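Local coordinates for protein MIF (Toxoplasma gondii, PDB 4DH4) that belongs to the macrophage migration inhibitory factor family, small alpha/beta proteins, and is found here as an assembly of three chains, at residues A[9-13]-A[14-18]; A[101-104]-A[105-108]. All coordinates share one frame; numbering follows the deposited sequence. Where two conformers were deposited one is given.

Contact 1. Residues A[9-13]-A[14-18]; sequences VAATP and AQQDA
T12 and Q15 form a capping box at the start of helix 13-31, just after the loop that leaves strand 2-7. T12, at the N-cap position, turns its hydroxyl back onto the first turn, and OG1 accepts a weak hydrogen bond from Q15 N at 3.3 Å. The reciprocal bond is stronger: T12 N reaches Q15 OE1 at 3.0 Å and is almost straight (169°), although it meets that oxygen from above the carbonyl plane, 46° out of it. With chi1 at 58°, T12 OG1 stands between its own N and carbonyl carbon and faces the helix, while the Q15 chain runs out extended beyond CG and crosses the threonine obliquely. T12 OG1 and Q15 OE1 also lie 3.0 Å apart. Threonine suits this place because its short hydroxyl can take up an N-H that lacks a helical carbonyl, and glutamine is long enough to return the bond; its NE2 is held by the carbonyl of H87 in helix 70-88. P13 fits the first helical position, where no N-H is needed. Regular helical bonds start at once, Q16 N to T12 O at 2.9 Å and D17 N to P13 O at 2.8 Å. On the inner side, the methyl of A11 packs on the aliphatic part of Q16, CB to CG 3.6 Å, and both also touch Y42 of strand 39-44. In the conformer given, the carboxylate of D17 is hydrogen-bonded to Q47 of the second subunit, and P13 packs on that same residue. Bonded both ways between N-cap and third helical residue, this is the classical capping box, here at the point where a strand-to-helix loop becomes helix.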
# COMPACT_ATOMS: atom_id res chain seq x y z
N VAL A 9 7.84 -8.22 11.51
CA VAL A 9 9.16 -8.77 11.87
C VAL A 9 10.29 -7.76 11.65
O VAL A 9 10.40 -7.15 10.58
CB VAL A 9 9.45 -10.11 11.13
CG1 VAL A 9 10.91 -10.54 11.30
CG2 VAL A 9 8.52 -11.22 11.62
N ALA A 10 11.11 -7.56 12.68
CA ALA A 10 12.24 -6.65 12.60
C ALA A 10 13.41 -7.33 11.87
O ALA A 10 14.40 -7.74 12.48
CB ALA A 10 12.66 -6.19 14.00
N ALA A 11 13.27 -7.46 10.55
CA ALA A 11 14.27 -8.14 9.73
C ALA A 11 15.53 -7.30 9.59
O ALA A 11 15.46 -6.09 9.35
CB ALA A 11 13.70 -8.47 8.36
N THR A 12 16.67 -7.95 9.77
CA THR A 12 17.96 -7.33 9.53
C THR A 12 18.10 -7.12 8.03
O THR A 12 17.58 -7.93 7.25
CB THR A 12 19.13 -8.22 10.04
OG1 THR A 12 19.09 -9.51 9.41
CG2 THR A 12 19.05 -8.39 11.55
N PRO A 13 18.77 -6.03 7.61
CA PRO A 13 18.94 -5.79 6.18
C PRO A 13 19.47 -7.00 5.40
O PRO A 13 19.21 -7.11 4.21
CB PRO A 13 19.94 -4.63 6.16
CG PRO A 13 19.66 -3.89 7.41
CD PRO A 13 19.37 -4.96 8.42
N ALA A 14 20.17 -7.90 6.08
CA ALA A 14 20.72 -9.11 5.44
C ALA A 14 19.68 -10.22 5.26
O ALA A 14 19.73 -10.96 4.27
CB ALA A 14 21.93 -9.62 6.20
N GLN A 15 18.76 -10.35 6.21
CA GLN A 15 17.56 -11.16 6.02
C GLN A 15 16.78 -10.58 4.84
O GLN A 15 16.29 -11.32 3.99
CB GLN A 15 16.66 -11.11 7.25
CG GLN A 15 16.92 -12.15 8.29
CD GLN A 15 16.20 -11.82 9.58
OE1 GLN A 15 16.60 -10.92 10.32
NE2 GLN A 15 15.12 -12.54 9.85
N GLN A 16 16.68 -9.25 4.81
CA GLN A 16 15.87 -8.54 3.82
C GLN A 16 16.46 -8.71 2.43
O GLN A 16 15.72 -8.95 1.48
CB GLN A 16 15.75 -7.05 4.17
CG GLN A 16 14.96 -6.76 5.44
CD GLN A 16 14.74 -5.27 5.66
OE1 GLN A 16 14.92 -4.75 6.77
NE2 GLN A 16 14.37 -4.57 4.60
N ASP A 17 17.78 -8.57 2.32
CA ASP A 17 18.48 -8.74 1.04
C ASP A 17 18.22 -10.12 0.44
O ASP A 17 17.87 -10.23 -0.74
CB ASP A 17 19.99 -8.50 1.20
CG ASP A 17 20.39 -7.07 0.86
OD1 ASP A 17 19.97 -6.56 -0.20
OD2 ASP A 17 21.15 -6.46 1.64
N ALA A 18 18.39 -11.16 1.25
CA ALA A 18 18.19 -12.55 0.81
C ALA A 18 16.73 -12.81 0.41
O ALA A 18 16.46 -13.44 -0.62
CB ALA A 18 18.63 -13.52 1.89

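Contact 2. Residues A[101-104]-A[105-108]; sequences NKSP and SEWA. With SO4 (sulfate ion), chain B.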
# COMPACT_ATOMS: atom_id res chain seq x y z
N ASN A 101 -3.90 -6.52 -11.49
CA ASN A 101 -3.59 -6.34 -12.90
C ASN A 101 -3.72 -4.87 -13.28
O ASN A 101 -4.80 -4.26 -13.15
CB ASN A 101 -4.51 -7.16 -13.79
CG ASN A 101 -4.26 -6.90 -15.27
OD1 ASN A 101 -5.12 -6.36 -15.98
ND2 ASN A 101 -3.07 -7.24 -15.72
N LYS A 102 -2.61 -4.30 -13.75
CA LYS A 102 -2.60 -2.91 -14.18
C LYS A 102 -2.61 -2.80 -15.69
O LYS A 102 -1.98 -3.60 -16.38
CB LYS A 102 -1.35 -2.20 -13.63
CG LYS A 102 -1.10 -2.37 -12.13
CD LYS A 102 -2.22 -1.76 -11.27
CE LYS A 102 -2.32 -0.25 -11.42
NZ LYS A 102 -3.21 0.30 -10.36
N SER A 103 -3.32 -1.79 -16.19
CA SER A 103 -3.24 -1.41 -17.60
C SER A 103 -1.89 -0.72 -17.85
O SER A 103 -1.34 -0.12 -16.92
CB SER A 103 -4.39 -0.47 -17.96
OG SER A 103 -5.64 -1.09 -17.74
N PRO A 104 -1.35 -0.82 -19.08
CA PRO A 104 -0.08 -0.13 -19.37
C PRO A 104 -0.12 1.38 -19.06
O PRO A 104 0.85 1.91 -18.53
CB PRO A 104 0.12 -0.37 -20.87
CG PRO A 104 -0.63 -1.62 -21.15
CD PRO A 104 -1.84 -1.55 -20.26
N SER A 105 -1.24 2.04 -19.36
CA SER A 105 -1.36 3.49 -19.10
C SER A 105 -1.35 3.84 -17.60
O SER A 105 -1.13 5.00 -17.25
CB SER A 105 -2.63 4.05 -19.74
OG SER A 105 -3.76 3.49 -19.10
N GLU A 106 -1.58 2.85 -16.74
CA GLU A 106 -1.61 3.05 -15.28
C GLU A 106 -0.24 2.87 -14.62
O GLU A 106 -0.14 2.90 -13.40
CB GLU A 106 -2.59 2.08 -14.62
CG GLU A 106 -4.05 2.38 -14.90
CD GLU A 106 -4.99 1.26 -14.49
OE1 GLU A 106 -4.53 0.11 -14.26
OE2 GLU A 106 -6.21 1.53 -14.41
N TRP A 107 0.80 2.69 -15.42
CA TRP A 107 2.11 2.38 -14.88
C TRP A 107 3.16 3.26 -15.55
O TRP A 107 3.26 3.28 -16.78
CB TRP A 107 2.43 0.90 -15.11
CG TRP A 107 3.49 0.32 -14.18
CD1 TRP A 107 4.75 0.79 -13.97
CD2 TRP A 107 3.36 -0.87 -13.39
NE1 TRP A 107 5.41 -0.02 -13.07
CE2 TRP A 107 4.58 -1.04 -12.70
CE3 TRP A 107 2.33 -1.79 -13.17
CZ2 TRP A 107 4.80 -2.11 -11.82
CZ3 TRP A 107 2.55 -2.85 -12.30
CH2 TRP A 107 3.78 -3.00 -11.64
N ALA A 108 3.91 4.00 -14.74
CA ALA A 108 4.96 4.88 -15.23
C ALA A 108 6.33 4.50 -14.66
O ALA A 108 6.44 4.03 -13.54
CB ALA A 108 4.65 6.33 -14.89
S SO4 B . -0.86 -0.84 -7.47
O1 SO4 B . 0.13 -0.82 -8.55
O2 SO4 B . -0.17 -0.58 -6.22
O3 SO4 B . -1.85 0.19 -7.76
O4 SO4 B . -1.47 -2.17 -7.46
O HOH W 1 -6.08 -1.88 -13.02
O HOH W 2 -6.68 1.92 -18.43
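W107 presents the CE3 edge of its indole to the side chain of K102: CB lies in the ring plane at 3.7 Å from CE3, and CG approaches the same atom obliquely at 3.6 Å. The two side chains cross at about a right angle, and the first two carbons of the lysine chain border that edge. Two further aromatic rings meet the indole, F114 with its plane nearly perpendicular and Y96 of the second subunit in an edge-to-face arrangement; a broad, flat tryptophan suits a place with so many hydrophobic neighbours. The second flat group, the carboxylate of E106, uses OE1 to accept from S103 N at 3.0 Å, the donor sitting above the carboxylate plane, 47° out of it. A water donates both to OE1 and to N101 O, so the glutamate tethers the turn to the end of the strand directly and through solvent. Backbone bonds close the short 3-10 turn, E106 N to S103 O at 3.0 Å and W107 N to P104 O at 3.2 Å. P104 suits the start of such a turn, since its ring fixes phi. Bent at chi2 and chi3, K102 carries its amine past E106, whose OE1 stays 4.1 Å from NZ, too far for a salt bridge. Instead NZ donates to F99 O of the second subunit and, at 2.9 Å, to O3 of a sulfate ion also held by K2, R61, and R61 and T98 of the second subunit. The turn thus links strand 95-102 to strand 107-109: W107 packs on A63 and I65 of strand 58-65, and W107 and A108 pair antiparallel with a strand of the second subunit, carrying the sheet across the interface.

In the fold
Contact 1 comes first along the chain and contact 2 near its C-terminal end; the two lie on opposite sides of the chain's centre, their own centres 30 Å apart and their nearest atoms about 19 Å apart. Contact 1 starts helix 13-31 after strand 2-7; contact 2 leads from strand 95-102 into the short strand 107-109. Strands 2-7 and 95-102 belong to the same four-stranded mixed sheet, with strand 58-65 between them, so one contact is a helix start and the other a 3-10 turn, both following strands of that sheet. Each also lies against the second subunit, contact 1 through side chains and contact 2 through sheet pairing and side chains.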